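Local coordinates for VIN1 (Oscarella pearsei, PDB 6BFI), which probably binds actin filaments and may play a role in cell-cell adhesion, as a sponge homolog of vinculin, at residues R593-C596 / S597-K601. Residues are numbered along the deposited sequence; the frame is centred on the assembly and turned at random.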
# COMPACT_ATOMS: atom_id res chain seq x y z
N ARG A 593 35.45 -9.91 -36.12
CA ARG A 593 36.25 -9.52 -34.97
C ARG A 593 35.69 -8.27 -34.31
O ARG A 593 35.60 -8.19 -33.07
CB ARG A 593 37.70 -9.31 -35.38
CG ARG A 593 38.45 -10.58 -35.72
CD ARG A 593 39.94 -10.30 -35.88
NE ARG A 593 40.21 -9.44 -37.03
CZ ARG A 593 40.60 -9.88 -38.22
NH1 ARG A 593 40.76 -11.18 -38.42
NH2 ARG A 593 40.83 -9.03 -39.21
N LYS A 594 35.31 -7.27 -35.11
CA LYS A 594 34.72 -6.05 -34.56
C LYS A 594 33.47 -6.37 -33.75
O LYS A 594 33.31 -5.90 -32.62
CB LYS A 594 34.39 -5.07 -35.69
CG LYS A 594 35.58 -4.63 -36.52
CD LYS A 594 35.14 -3.79 -37.71
CE LYS A 594 36.32 -3.39 -38.58
NZ LYS A 594 35.89 -2.72 -39.84
N PHE A 595 32.57 -7.18 -34.32
CA PHE A 595 31.34 -7.53 -33.62
C PHE A 595 31.63 -8.28 -32.32
O PHE A 595 31.03 -8.00 -31.28
CB PHE A 595 30.43 -8.36 -34.52
CG PHE A 595 29.43 -9.19 -33.77
CD1 PHE A 595 28.36 -8.59 -33.13
CD2 PHE A 595 29.56 -10.57 -33.70
CE1 PHE A 595 27.44 -9.35 -32.43
CE2 PHE A 595 28.64 -11.33 -33.01
CZ PHE A 595 27.58 -10.72 -32.37
N CYS A 596 32.56 -9.24 -32.37
CA CYS A 596 32.90 -9.99 -31.16
C CYS A 596 33.44 -9.08 -30.07
O CYS A 596 33.06 -9.21 -28.90
CB CYS A 596 33.91 -11.10 -31.50
SG CYS A 596 33.25 -12.42 -32.55
N SER A 597 34.32 -8.14 -30.44
CA SER A 597 34.85 -7.20 -29.45
C SER A 597 33.75 -6.31 -28.89
O SER A 597 33.75 -5.99 -27.69
CB SER A 597 35.96 -6.36 -30.07
OG SER A 597 37.00 -7.18 -30.58
N SER A 598 32.79 -5.90 -29.73
CA SER A 598 31.70 -5.05 -29.26
C SER A 598 30.81 -5.79 -28.27
O SER A 598 30.44 -5.25 -27.22
CB SER A 598 30.89 -4.54 -30.45
OG SER A 598 31.69 -3.77 -31.33
N ALA A 599 30.44 -7.04 -28.60
CA ALA A 599 29.63 -7.83 -27.68
C ALA A 599 30.37 -8.09 -26.37
O ALA A 599 29.77 -7.99 -25.29
CB ALA A 599 29.24 -9.15 -28.35
N ASP A 600 31.66 -8.40 -26.45
CA ASP A 600 32.46 -8.51 -25.23
C ASP A 600 32.44 -7.22 -24.43
O ASP A 600 32.44 -7.25 -23.19
CB ASP A 600 33.90 -8.91 -25.57
CG ASP A 600 34.00 -10.33 -26.12
OD1 ASP A 600 33.16 -11.18 -25.74
OD2 ASP A 600 34.92 -10.60 -26.91
N LYS A 601 32.42 -6.07 -25.11
CA LYS A 601 32.32 -4.80 -24.39
C LYS A 601 30.99 -4.69 -23.66
O LYS A 601 30.93 -4.18 -22.53
CB LYS A 601 32.51 -3.63 -25.36
CG LYS A 601 33.04 -2.37 -24.71
CD LYS A 601 34.49 -2.55 -24.29
CE LYS A 601 34.80 -1.78 -23.01
NZ LYS A 601 34.45 -0.34 -23.12
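S597 bonds to the carbonyl oxygen of R593 twice. S597 N donates to R593 O at 2.9 Å, with an N-H...O angle of 165°. The hydroxyl S597 OG donates to R593 O at 3.0 Å. The two donors reach that oxygen from opposite faces of the carbonyl plane. OG of S597 stands opposite its own carbonyl carbon (chi1 -58°), which turns the hydroxyl back along the helix toward R593. S598 also donates twice, one residue on. N and OG of S598 both donate to K594 O, the hydroxyl at 3.0 Å and from above the carbonyl plane. With alanine at S598 the hydroxyl is gone, and K594 O would probably keep only the backbone N-H as donor from this turn. C596 O accepts a hydrogen bond from D600 N at 2.9 Å. The side chain of C596 touches K515 of helix 496-519, the same lysine that forms a salt bridge with D600 OD1. On the buried side, A599 N bonds to F595 O, and A599 CB lies obliquely to the F595 ring, 4.5 Å from F595 CE1. F595 also packs on M575 and V582 of helix 572-584 and on A514 and A518 of helix 496-519. Helix 589-615 is thus amphipathic here, within a helical bundle of the vinculin family. Its apolar side meets neighbouring helices, while consecutive serines turn their hydroxyls back onto backbone carbonyls that already carry helical bonds.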